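Local coordinates for coiled-coil quantitatively-enriched protein 1 (Schizosaccharomyces pombe, PDB 7CUJ) that links telomeres to the meiotic centrosome component pcp1 and is needed for normal telomere clusters in meiotic prophase, telomere length regulation and chromosome segregation, at residues L12-P17 / R283-N288; H27-Y32 / Q58-I63; N62-P67 / L214-H219; K287-W292 / W302-L307. One frame throughout, in Å; residues are numbered along the deposited sequence.

Contact 1: residues L12-P17 / R283-N288; sequences LDIGLP and RDIAKN
A helix packed on an outermost strand, within this chain, of a parallel sheet brings Ile285 of helix 275-294 against Ile14, Gly15 and Leu16 of strand 11-16. The two segments run nearly antiparallel, at 159°, with their axes 9.9 Å apart. Ile285 carries the whole helix side of the contact and forks over the strand. Its branch methyl CG2 lies 3.7 Å from the branch methyl CG2 of Ile14, and the two side chains pass each other in opposite senses. The longer branch reaches further: CG1 stands anti to the carbonyl carbon (chi1 -70°), and the nearly extended chi2 carries CD1 over the strand backbone, 3.5 Å from Gly15 O. No hydrogen bond joins the two segments. From there CD1 also grazes Leu16 CD2 at 4.4 Å.

Such helix-on-strand packing is the common layering of alpha/beta domains, in which beta-branched and leucine side chains fill the space between sheet and helix. Ile14 meets Phe106 of helix 102-112 as well as Leu209 and Leu211 of the neighbouring strand, to which strand 11-16 is tied by backbone hydrogen bonds. Asp13, one residue earlier, serves a different purpose, making a salt bridge with Arg210. Glycine suits position 15 because the backbone can be approached closely: Leu307, from the loop after helix 275-294, packs directly on its CA.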
loop_
_atom_site.group_PDB
_atom_site.type_symbol
_atom_site.label_atom_id
_atom_site.label_comp_id
_atom_site.label_asym_id
_atom_site.label_seq_id
_atom_site.Cartn_x
_atom_site.Cartn_y
_atom_site.Cartn_z
ATOM N N LEU A 12 3.309 23.750 29.845
ATOM C CA LEU A 12 4.683 23.805 29.367
ATOM C C LEU A 12 5.101 22.458 28.777
ATOM O O LEU A 12 4.759 21.406 29.317
ATOM C CB LEU A 12 5.606 24.198 30.526
ATOM C CG LEU A 12 5.332 25.557 31.175
ATOM C CD1 LEU A 12 6.135 25.714 32.456
ATOM C CD2 LEU A 12 5.637 26.697 30.211
ATOM N N ASP A 13 5.873 22.516 27.683
ATOM C CA ASP A 13 6.307 21.335 26.956
ATOM C C ASP A 13 7.749 20.984 27.310
ATOM O O ASP A 13 8.603 21.861 27.406
ATOM C CB ASP A 13 6.209 21.540 25.444
ATOM C CG ASP A 13 4.832 21.979 24.983
ATOM O OD1 ASP A 13 3.845 21.606 25.649
ATOM O OD2 ASP A 13 4.758 22.700 23.966
ATOM N N ILE A 14 7.997 19.681 27.469
ATOM C CA ILE A 14 9.330 19.131 27.645
ATOM C C ILE A 14 9.637 18.256 26.432
ATOM O O ILE A 14 9.129 17.141 26.312
ATOM C CB ILE A 14 9.429 18.353 28.974
ATOM C CG1 ILE A 14 9.075 19.242 30.171
ATOM C CG2 ILE A 14 10.803 17.716 29.128
ATOM C CD1 ILE A 14 8.754 18.489 31.440
ATOM N N GLY A 15 10.456 18.794 25.525
ATOM C CA GLY A 15 10.874 18.068 24.339
ATOM C C GLY A 15 11.962 17.051 24.665
ATOM O O GLY A 15 13.050 17.420 25.098
ATOM N N LEU A 16 11.648 15.771 24.438
ATOM C CA LEU A 16 12.561 14.674 24.713
ATOM C C LEU A 16 12.820 13.909 23.419
ATOM O O LEU A 16 11.892 13.649 22.653
ATOM C CB LEU A 16 11.929 13.754 25.761
ATOM C CG LEU A 16 11.777 14.341 27.164
ATOM C CD1 LEU A 16 10.829 13.496 27.999
ATOM C CD2 LEU A 16 13.127 14.457 27.853
ATOM N N PRO A 17 14.081 13.505 23.141
ATOM C CA PRO A 17 14.410 12.865 21.866
ATOM C C PRO A 17 13.965 11.405 21.813
ATOM O O PRO A 17 13.906 10.729 22.838
ATOM C CB PRO A 17 15.942 12.968 21.814
ATOM C CG PRO A 17 16.367 12.956 23.272
ATOM C CD PRO A 17 15.247 13.643 24.030
ATOM N N ARG A 283 19.268 14.087 30.900
ATOM C CA ARG A 283 19.672 14.405 32.260
ATOM C C ARG A 283 19.725 15.918 32.453
ATOM O O ARG A 283 19.262 16.423 33.473
ATOM C CB ARG A 283 21.014 13.746 32.592
ATOM C CG ARG A 283 20.893 12.259 32.883
ATOM C CD ARG A 283 22.210 11.516 32.910
ATOM N NE ARG A 283 21.956 10.097 33.113
ATOM C CZ ARG A 283 22.884 9.180 33.359
ATOM N NH1 ARG A 283 24.159 9.523 33.442
ATOM N NH2 ARG A 283 22.531 7.918 33.528
ATOM N N ASP A 284 20.277 16.626 31.459
ATOM C CA ASP A 284 20.420 18.073 31.511
ATOM C C ASP A 284 19.047 18.738 31.534
ATOM O O ASP A 284 18.855 19.733 32.232
ATOM C CB ASP A 284 21.325 18.592 30.390
ATOM C CG ASP A 284 22.808 18.375 30.652
ATOM O OD1 ASP A 284 23.145 17.437 31.409
ATOM O OD2 ASP A 284 23.619 19.150 30.102
ATOM N N ILE A 285 18.095 18.175 30.777
ATOM C CA ILE A 285 16.727 18.669 30.791
ATOM C C ILE A 285 16.111 18.391 32.162
ATOM O O ILE A 285 15.415 19.243 32.707
ATOM C CB ILE A 285 15.892 18.089 29.628
ATOM C CG1 ILE A 285 16.333 18.661 28.278
ATOM C CG2 ILE A 285 14.406 18.317 29.860
ATOM C CD1 ILE A 285 15.903 17.834 27.085
ATOM N N ALA A 286 16.402 17.207 32.718
ATOM C CA ALA A 286 15.831 16.770 33.983
ATOM C C ALA A 286 16.359 17.614 35.144
ATOM O O ALA A 286 15.588 18.006 36.019
ATOM C CB ALA A 286 16.102 15.301 34.197
ATOM N N LYS A 287 17.672 17.882 35.143
ATOM C CA LYS A 287 18.312 18.701 36.161
ATOM C C LYS A 287 17.699 20.100 36.160
ATOM O O LYS A 287 17.370 20.633 37.217
ATOM C CB LYS A 287 19.828 18.754 35.943
ATOM C CG LYS A 287 20.582 17.496 36.357
ATOM C CD LYS A 287 22.021 17.449 35.892
ATOM C CE LYS A 287 22.719 16.174 36.318
ATOM N NZ LYS A 287 24.125 16.128 35.852
ATOM N N ASN A 288 17.533 20.664 34.955
ATOM C CA ASN A 288 17.038 22.018 34.755
ATOM C C ASN A 288 15.613 22.164 35.285
ATOM O O ASN A 288 15.297 23.167 35.922
ATOM C CB ASN A 288 17.103 22.436 33.283
ATOM C CG ASN A 288 18.427 23.055 32.894
ATOM O OD1 ASN A 288 18.475 24.213 32.489
ATOM N ND2 ASN A 288 19.505 22.297 33.012
#

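Contact 2: residues H27-Y32 / Q58-I63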
loop_
_atom_site.group_PDB
_atom_site.type_symbol
_atom_site.label_atom_id
_atom_site.label_comp_id
_atom_site.label_asym_id
_atom_site.label_seq_id
_atom_site.Cartn_x
_atom_site.Cartn_y
_atom_site.Cartn_z
ATOM N N HIS A 27 9.685 4.939 10.941
ATOM C CA HIS A 27 10.048 4.798 9.541
ATOM C C HIS A 27 9.304 3.611 8.929
ATOM O O HIS A 27 8.751 3.730 7.840
ATOM C CB HIS A 27 11.576 4.730 9.387
ATOM C CG HIS A 27 12.037 4.291 8.036
ATOM N ND1 HIS A 27 12.483 5.186 7.079
ATOM C CD2 HIS A 27 12.132 3.063 7.478
ATOM C CE1 HIS A 27 12.831 4.528 5.991
ATOM N NE2 HIS A 27 12.624 3.224 6.211
ATOM N N ARG A 28 9.279 2.485 9.653
ATOM C CA ARG A 28 8.609 1.269 9.216
ATOM C C ARG A 28 7.110 1.526 9.076
ATOM O O ARG A 28 6.486 1.062 8.121
ATOM C CB ARG A 28 8.884 0.125 10.199
ATOM C CG ARG A 28 8.287 -1.226 9.815
ATOM C CD ARG A 28 8.927 -1.919 8.619
ATOM N NE ARG A 28 10.346 -2.226 8.792
ATOM C CZ ARG A 28 10.838 -3.377 9.247
ATOM N NH1 ARG A 28 12.146 -3.532 9.360
ATOM N NH2 ARG A 28 10.029 -4.368 9.589
ATOM N N LEU A 29 6.552 2.275 10.036
ATOM C CA LEU A 29 5.124 2.544 10.110
ATOM C C LEU A 29 4.669 3.352 8.895
ATOM O O LEU A 29 3.681 2.999 8.254
ATOM C CB LEU A 29 4.825 3.285 11.418
ATOM C CG LEU A 29 3.371 3.706 11.620
ATOM C CD1 LEU A 29 2.461 2.489 11.724
ATOM C CD2 LEU A 29 3.230 4.600 12.842
ATOM N N VAL A 30 5.400 4.432 8.589
ATOM C CA VAL A 30 5.071 5.315 7.483
ATOM C C VAL A 30 5.196 4.552 6.164
ATOM O O VAL A 30 4.381 4.736 5.267
ATOM C CB VAL A 30 5.938 6.589 7.504
ATOM C CG1 VAL A 30 5.868 7.355 6.191
ATOM C CG2 VAL A 30 5.574 7.496 8.671
ATOM N N GLN A 31 6.222 3.698 6.076
ATOM C CA GLN A 31 6.508 2.884 4.907
ATOM C C GLN A 31 5.350 1.915 4.656
ATOM O O GLN A 31 4.893 1.780 3.524
ATOM C CB GLN A 31 7.843 2.168 5.131
ATOM C CG GLN A 31 8.286 1.264 3.989
ATOM C CD GLN A 31 9.404 0.345 4.423
ATOM O OE1 GLN A 31 9.235 -0.503 5.299
ATOM N NE2 GLN A 31 10.563 0.500 3.803
ATOM N N TYR A 32 4.873 1.264 5.726
ATOM C CA TYR A 32 3.791 0.295 5.668
ATOM C C TYR A 32 2.488 0.983 5.262
ATOM O O TYR A 32 1.625 0.360 4.648
ATOM C CB TYR A 32 3.646 -0.418 7.018
ATOM C CG TYR A 32 2.675 -1.573 7.024
ATOM C CD1 TYR A 32 3.086 -2.849 6.671
ATOM C CD2 TYR A 32 1.342 -1.390 7.371
ATOM C CE1 TYR A 32 2.201 -3.914 6.659
ATOM C CE2 TYR A 32 0.445 -2.446 7.365
ATOM C CZ TYR A 32 0.877 -3.712 7.003
ATOM O OH TYR A 32 0.012 -4.764 6.988
ATOM N N GLN A 58 -2.851 5.879 15.920
ATOM C CA GLN A 58 -2.802 5.131 17.167
ATOM C C GLN A 58 -1.421 4.502 17.340
ATOM O O GLN A 58 -0.817 4.614 18.405
ATOM C CB GLN A 58 -3.912 4.079 17.232
ATOM C CG GLN A 58 -4.017 3.380 18.583
ATOM C CD GLN A 58 -4.270 4.349 19.715
ATOM O OE1 GLN A 58 -5.303 5.018 19.766
ATOM N NE2 GLN A 58 -3.319 4.438 20.635
ATOM N N SER A 59 -0.928 3.864 16.272
ATOM C CA SER A 59 0.375 3.212 16.252
ATOM C C SER A 59 1.492 4.211 16.546
ATOM O O SER A 59 2.458 3.867 17.221
ATOM C CB SER A 59 0.613 2.535 14.930
ATOM O OG SER A 59 -0.438 1.638 14.625
ATOM N N ALA A 60 1.358 5.432 16.010
ATOM C CA ALA A 60 2.350 6.478 16.185
ATOM C C ALA A 60 2.356 6.939 17.645
ATOM O O ALA A 60 3.423 7.134 18.233
ATOM C CB ALA A 60 2.079 7.607 15.220
ATOM N N HIS A 61 1.153 7.082 18.219
ATOM C CA HIS A 61 0.991 7.353 19.640
ATOM C C HIS A 61 1.695 6.283 20.468
ATOM O O HIS A 61 2.401 6.611 21.420
ATOM C CB HIS A 61 -0.493 7.442 20.025
ATOM C CG HIS A 61 -1.097 8.782 19.784
ATOM N ND1 HIS A 61 -0.534 9.943 20.275
ATOM C CD2 HIS A 61 -2.213 9.152 19.123
ATOM C CE1 HIS A 61 -1.275 10.971 19.918
ATOM N NE2 HIS A 61 -2.313 10.513 19.212
ATOM N N ASN A 62 1.499 5.011 20.091
ATOM C CA ASN A 62 2.010 3.884 20.858
ATOM C C ASN A 62 3.538 3.899 20.873
ATOM O O ASN A 62 4.142 3.730 21.931
ATOM C CB ASN A 62 1.466 2.540 20.365
ATOM C CG ASN A 62 -0.026 2.383 20.570
ATOM O OD1 ASN A 62 -0.641 3.126 21.335
ATOM N ND2 ASN A 62 -0.619 1.422 19.879
ATOM N N ILE A 63 4.141 4.105 19.693
ATOM C CA ILE A 63 5.588 4.167 19.544
ATOM C C ILE A 63 6.138 5.289 20.425
ATOM O O ILE A 63 7.200 5.143 21.028
ATOM C CB ILE A 63 5.983 4.324 18.058
ATOM C CG1 ILE A 63 5.646 3.062 17.256
ATOM C CG2 ILE A 63 7.449 4.708 17.906
ATOM C CD1 ILE A 63 5.466 3.292 15.767
#
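Gln58 NE2 is held by two acceptors, Asn62 OD1 at 3.1 Å and Glu192 OE1, on a different flank of helix 47-65 from Ser59, Ala60 and Ile63, which receive Leu29 of helix 20-32. The bond to Asn62 OD1 spans one helical turn. It leaves almost in the plane of the Gln58 amide but arrives above the carbonyl plane of Asn62, 36° out of it. Asn62 ND2 in turn bonds Tyr70 OH, which should hold both amides in their present rotation.

Across the contact itself everything depends on Leu29, whose CG is anti to the backbone N (chi1 177°) and whose two methyls divide the work. CD1 rests on Ser59 CB at 3.7 Å. CD2 turns toward Ala60 and Ile63, 3.8 Å from Ala60 N, 4.0 Å from Ala60 CB and 3.9 Å from Ile63 CD1. The small residues Ser59 and Ala60 let the leucine come close to the helix backbone, while the longer isoleucine borders the same methyl one turn on from Ser59. The helices run antiparallel at 173°, their axes 10.7 Å apart.

Arg28 and Tyr32, flanking Leu29 along its helix, bond a chain of another protein in the assembly, and apolar side chains of that chain also pack on Leu29 and Ser59. The serine hydroxyl is satisfied within its own helix by Leu55 O. A polar residue can therefore present its methylene to the leucine, and the helix pair is joined by dispersion and the burial of apolar surface, with no hydrogen bond between the segments.

Contact 3: residues N62-P67 / L214-H219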
loop_
_atom_site.group_PDB
_atom_site.type_symbol
_atom_site.label_atom_id
_atom_site.label_comp_id
_atom_site.label_asym_id
_atom_site.label_seq_id
_atom_site.Cartn_x
_atom_site.Cartn_y
_atom_site.Cartn_z
ATOM N N ASN A 62 1.499 5.011 20.091
ATOM C CA ASN A 62 2.010 3.884 20.858
ATOM C C ASN A 62 3.538 3.899 20.873
ATOM O O ASN A 62 4.142 3.730 21.931
ATOM C CB ASN A 62 1.466 2.540 20.365
ATOM C CG ASN A 62 -0.026 2.383 20.570
ATOM O OD1 ASN A 62 -0.641 3.126 21.335
ATOM N ND2 ASN A 62 -0.619 1.422 19.879
ATOM N N ILE A 63 4.141 4.105 19.693
ATOM C CA ILE A 63 5.588 4.167 19.544
ATOM C C ILE A 63 6.138 5.289 20.425
ATOM O O ILE A 63 7.200 5.143 21.028
ATOM C CB ILE A 63 5.983 4.324 18.058
ATOM C CG1 ILE A 63 5.646 3.062 17.256
ATOM C CG2 ILE A 63 7.449 4.708 17.906
ATOM C CD1 ILE A 63 5.466 3.292 15.767
ATOM N N ALA A 64 5.385 6.394 20.506
ATOM C CA ALA A 64 5.788 7.575 21.252
ATOM C C ALA A 64 5.633 7.344 22.754
ATOM O O ALA A 64 6.317 7.981 23.550
ATOM C CB ALA A 64 4.994 8.776 20.792
ATOM N N LYS A 65 4.722 6.442 23.138
ATOM C CA LYS A 65 4.564 6.077 24.539
ATOM C C LYS A 65 5.733 5.188 24.949
ATOM O O LYS A 65 6.540 5.578 25.790
ATOM C CB LYS A 65 3.220 5.390 24.789
ATOM C CG LYS A 65 2.013 6.314 24.776
ATOM C CD LYS A 65 0.697 5.573 24.884
ATOM C CE LYS A 65 -0.366 6.157 23.975
ATOM N NZ LYS A 65 -1.630 5.386 24.040
ATOM N N HIS A 66 5.823 4.006 24.330
ATOM C CA HIS A 66 6.959 3.120 24.524
ATOM C C HIS A 66 7.017 2.095 23.398
ATOM O O HIS A 66 6.006 1.472 23.082
ATOM C CB HIS A 66 6.878 2.419 25.886
ATOM C CG HIS A 66 8.213 2.027 26.421
ATOM N ND1 HIS A 66 8.817 2.716 27.450
ATOM C CD2 HIS A 66 9.070 1.045 26.068
ATOM C CE1 HIS A 66 9.981 2.163 27.723
ATOM N NE2 HIS A 66 10.161 1.138 26.885
ATOM N N PRO A 67 8.193 1.877 22.767
ATOM C CA PRO A 67 8.317 0.885 21.696
ATOM C C PRO A 67 8.004 -0.547 22.128
ATOM O O PRO A 67 7.622 -1.372 21.299
ATOM C CB PRO A 67 9.776 1.027 21.228
ATOM C CG PRO A 67 10.492 1.701 22.383
ATOM C CD PRO A 67 9.453 2.595 23.025
ATOM N N LEU A 214 10.337 14.571 20.428
ATOM C CA LEU A 214 10.751 15.391 19.301
ATOM C C LEU A 214 10.622 14.579 18.014
ATOM O O LEU A 214 11.190 13.491 17.897
ATOM C CB LEU A 214 12.194 15.866 19.512
ATOM C CG LEU A 214 12.405 16.953 20.569
ATOM C CD1 LEU A 214 13.858 16.995 21.016
ATOM C CD2 LEU A 214 11.988 18.316 20.041
ATOM N N GLY A 215 9.845 15.125 17.069
ATOM C CA GLY A 215 9.716 14.570 15.731
ATOM C C GLY A 215 8.628 13.502 15.632
ATOM O O GLY A 215 8.452 12.905 14.573
ATOM N N SER A 216 7.905 13.280 16.738
ATOM C CA SER A 216 6.842 12.289 16.798
ATOM C C SER A 216 5.510 12.932 16.410
ATOM O O SER A 216 5.468 14.119 16.093
ATOM C CB SER A 216 6.776 11.656 18.167
ATOM O OG SER A 216 6.258 12.568 19.125
ATOM N N ILE A 217 4.432 12.134 16.453
ATOM C CA ILE A 217 3.077 12.617 16.227
ATOM C C ILE A 217 2.683 13.605 17.324
ATOM O O ILE A 217 1.831 14.462 17.102
ATOM C CB ILE A 217 2.059 11.463 16.111
ATOM C CG1 ILE A 217 0.700 11.982 15.632
ATOM C CG2 ILE A 217 1.941 10.695 17.422
ATOM C CD1 ILE A 217 -0.220 10.922 15.085
ATOM N N GLU A 218 3.299 13.457 18.503
ATOM C CA GLU A 218 3.034 14.316 19.645
ATOM C C GLU A 218 3.464 15.740 19.302
ATOM O O GLU A 218 2.731 16.691 19.558
ATOM C CB GLU A 218 3.789 13.819 20.880
ATOM C CG GLU A 218 3.455 12.398 21.297
ATOM C CD GLU A 218 3.978 12.026 22.676
ATOM O OE1 GLU A 218 5.199 12.178 22.916
ATOM O OE2 GLU A 218 3.165 11.595 23.514
ATOM N N HIS A 219 4.657 15.861 18.709
ATOM C CA HIS A 219 5.194 17.126 18.235
ATOM C C HIS A 219 4.261 17.741 17.194
ATOM O O HIS A 219 3.994 18.941 17.238
ATOM C CB HIS A 219 6.609 16.915 17.681
ATOM C CG HIS A 219 7.399 18.169 17.522
ATOM N ND1 HIS A 219 8.758 18.152 17.274
ATOM C CD2 HIS A 219 7.039 19.469 17.582
ATOM C CE1 HIS A 219 9.202 19.389 17.177
ATOM N NE2 HIS A 219 8.166 20.215 17.365
#
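Ala64 CB points at the flank of Glu218, whose chain runs past the methyl: CD lies 3.9 Å and CG 4.0 Å from that CB. The glutamate leaves the helix with CG anti to its own carbonyl carbon (chi1 -59°) and the chain extended beyond CG, which lays CG and the carboxylate carbon alongside the alanine methyl. A residue as small as alanine leaves room for this buried acid. Lys103 makes a salt bridge to OE1, which also accepts from His213 N, while OE2 accepts from Ile191 N; these partners would be expected to favour the charged form.

Ser216 CB meets the same methyl from another direction, at 4.3 Å. Ser216 is the N-cap residue of helix 217-223; its OG accepts from Glu218 N over 3.2 Å, and is also bonded to His213 O. Just before it, Gly215 has positive phi, and its N donates to His219 ND1 in the plane of the imidazole, at 3.2 Å.

The contact thus sets the C-terminal turn of helix 47-65 against the start of helix 217-223, just where the chain leaves strand 208-213. Nearby, Ile217 packs on Ala60 and His61, and Lys65 bonds Glu192 at the beginning of helix 191-200.

Contact 4: residues K287-W292 / W302-L307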
loop_
_atom_site.group_PDB
_atom_site.type_symbol
_atom_site.label_atom_id
_atom_site.label_comp_id
_atom_site.label_asym_id
_atom_site.label_seq_id
_atom_site.Cartn_x
_atom_site.Cartn_y
_atom_site.Cartn_z
ATOM N N LYS A 287 17.672 17.882 35.143
ATOM C CA LYS A 287 18.312 18.701 36.161
ATOM C C LYS A 287 17.699 20.100 36.160
ATOM O O LYS A 287 17.370 20.633 37.217
ATOM C CB LYS A 287 19.828 18.754 35.943
ATOM C CG LYS A 287 20.582 17.496 36.357
ATOM C CD LYS A 287 22.021 17.449 35.892
ATOM C CE LYS A 287 22.719 16.174 36.318
ATOM N NZ LYS A 287 24.125 16.128 35.852
ATOM N N ASN A 288 17.533 20.664 34.955
ATOM C CA ASN A 288 17.038 22.018 34.755
ATOM C C ASN A 288 15.613 22.164 35.285
ATOM O O ASN A 288 15.297 23.167 35.922
ATOM C CB ASN A 288 17.103 22.436 33.283
ATOM C CG ASN A 288 18.427 23.055 32.894
ATOM O OD1 ASN A 288 18.475 24.213 32.489
ATOM N ND2 ASN A 288 19.505 22.297 33.012
ATOM N N VAL A 289 14.761 21.173 34.995
ATOM C CA VAL A 289 13.353 21.218 35.362
ATOM C C VAL A 289 13.229 21.074 36.878
ATOM O O VAL A 289 12.435 21.776 37.503
ATOM C CB VAL A 289 12.517 20.166 34.600
ATOM C CG1 VAL A 289 11.093 20.060 35.128
ATOM C CG2 VAL A 289 12.497 20.429 33.103
ATOM N N ALA A 290 14.029 20.170 37.456
ATOM C CA ALA A 290 14.035 19.942 38.893
ATOM C C ALA A 290 14.421 21.236 39.603
ATOM O O ALA A 290 13.667 21.735 40.437
ATOM C CB ALA A 290 14.971 18.808 39.239
ATOM N N THR A 291 15.588 21.776 39.227
ATOM C CA THR A 291 16.088 23.049 39.720
ATOM C C THR A 291 14.984 24.097 39.636
ATOM O O THR A 291 14.778 24.861 40.575
ATOM C CB THR A 291 17.337 23.483 38.941
ATOM O OG1 THR A 291 18.288 22.422 39.016
ATOM C CG2 THR A 291 17.955 24.764 39.459
ATOM N N TRP A 292 14.266 24.101 38.508
ATOM C CA TRP A 292 13.217 25.070 38.246
ATOM C C TRP A 292 12.062 24.914 39.237
ATOM O O TRP A 292 11.529 25.913 39.720
ATOM C CB TRP A 292 12.737 24.965 36.796
ATOM C CG TRP A 292 11.643 25.933 36.479
ATOM C CD1 TRP A 292 11.775 27.273 36.259
ATOM C CD2 TRP A 292 10.239 25.640 36.366
ATOM N NE1 TRP A 292 10.552 27.833 36.011
ATOM C CE2 TRP A 292 9.590 26.858 36.066
ATOM C CE3 TRP A 292 9.469 24.475 36.482
ATOM C CZ2 TRP A 292 8.211 26.940 35.879
ATOM C CZ3 TRP A 292 8.105 24.557 36.300
ATOM C CH2 TRP A 292 7.487 25.774 36.004
ATOM N N TRP A 302 11.606 29.770 33.186
ATOM C CA TRP A 302 11.486 28.479 32.526
ATOM C C TRP A 302 12.701 28.253 31.627
ATOM O O TRP A 302 12.953 29.049 30.726
ATOM C CB TRP A 302 10.173 28.438 31.734
ATOM C CG TRP A 302 9.987 27.224 30.879
ATOM C CD1 TRP A 302 9.965 27.176 29.515
ATOM C CD2 TRP A 302 9.775 25.873 31.332
ATOM N NE1 TRP A 302 9.758 25.893 29.090
ATOM C CE2 TRP A 302 9.637 25.070 30.180
ATOM C CE3 TRP A 302 9.688 25.266 32.591
ATOM C CZ2 TRP A 302 9.420 23.694 30.252
ATOM C CZ3 TRP A 302 9.476 23.906 32.663
ATOM C CH2 TRP A 302 9.344 23.132 31.507
ATOM N N PRO A 303 13.502 27.185 31.853
ATOM C CA PRO A 303 14.804 27.045 31.198
ATOM C C PRO A 303 14.849 26.330 29.845
ATOM O O PRO A 303 15.902 26.284 29.212
ATOM C CB PRO A 303 15.572 26.233 32.251
ATOM C CG PRO A 303 14.524 25.297 32.816
ATOM C CD PRO A 303 13.227 26.082 32.790
ATOM N N LEU A 304 13.712 25.781 29.400
ATOM C CA LEU A 304 13.698 24.962 28.195
ATOM C C LEU A 304 13.276 25.796 26.988
ATOM O O LEU A 304 12.364 26.617 27.084
ATOM C CB LEU A 304 12.753 23.771 28.389
ATOM C CG LEU A 304 13.138 22.767 29.478
ATOM C CD1 LEU A 304 12.272 21.519 29.386
ATOM C CD2 LEU A 304 14.610 22.389 29.392
ATOM N N PRO A 305 13.904 25.600 25.804
ATOM C CA PRO A 305 13.405 26.214 24.575
ATOM C C PRO A 305 12.092 25.519 24.228
ATOM O O PRO A 305 11.890 24.362 24.592
ATOM C CB PRO A 305 14.483 25.878 23.534
ATOM C CG PRO A 305 15.130 24.617 24.063
ATOM C CD PRO A 305 15.092 24.761 25.572
ATOM N N PRO A 306 11.152 26.195 23.532
ATOM C CA PRO A 306 9.892 25.564 23.150
ATOM C C PRO A 306 10.174 24.580 22.017
ATOM O O PRO A 306 11.254 24.600 21.435
ATOM C CB PRO A 306 9.052 26.755 22.666
ATOM C CG PRO A 306 10.071 27.729 22.122
ATOM C CD PRO A 306 11.265 27.579 23.042
ATOM N N LEU A 307 9.207 23.708 21.727
ATOM C CA LEU A 307 9.348 22.787 20.611
ATOM C C LEU A 307 9.393 23.590 19.316
ATOM O O LEU A 307 8.638 24.551 19.165
ATOM C CB LEU A 307 8.168 21.810 20.615
ATOM C CG LEU A 307 8.152 20.813 21.771
ATOM C CD1 LEU A 307 6.764 20.224 21.940
ATOM C CD2 LEU A 307 9.173 19.710 21.550
#
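Trp292 and Trp302 form the tight centre of this contact as a T-shaped pair, their six-membered rings 5.0 Å apart by centroid and their planes at 81°. The edge of Trp302 points into the face of Trp292: Trp302 CE3 stands over the middle of the indole, 3.8 Å from Trp292 CE2. Trp292 has CG anti to its backbone N (chi1 179°), which turns the ring face toward the returning chain. The same indole receives Pro303 CD in an off-centre CH-pi contact, 4.3 Å from the centroid of its five-membered ring. Proline suits the place because its rigid ring offers CH groups to the aromatic surface. Nearly one turn earlier on the helix, Val289 CG2 touches Leu304 CD1 at 3.9 Å and, more distantly, Trp302 CH2; Leu110 of helix 102-112 covers this valine too.

The solvent side is less buried: Asn288 lies alongside Pro303, with OD1 still 3.5 Å from Pro303 CB, but both residues are partly exposed. Exposed Thr291 serves its own helix instead, donating from OG1 to Lys287 O at 2.7 Å, on the opposite face of that carbonyl from the threonine's backbone N-H. No hydrogen bond crosses between the segments. Trp292 NE1 donates to Asn298 O in the intervening loop, so the indole can satisfy its one polar group while aromatic and apolar contacts fold the loop back onto the helix.

In the fold
All four contacts lie in one alpha/beta domain, a piece of the longer protein. Contacts 1 and 4 are close, centres 6 Å apart; they share helix 275-294, and Trp302 of contact 4 packs on Leu12 of strand 11-16. Contacts 2 and 3, centres 9 Å apart, share helix 47-65. Contact 3 joins the two groups: Leu214 N probably bonds Leu16 O of contact 1, and Leu214 packs on Leu307 of contact 4. Contacts 2 and 3 fall within the loop closed by contact 1; contact 4 follows. Contacts 2 and 4 lie on opposite sides of the chain's centre, their centres 29 Å apart; contact 2 touches other proteins, contacts 1 and 4 none, consistent with an adaptor role.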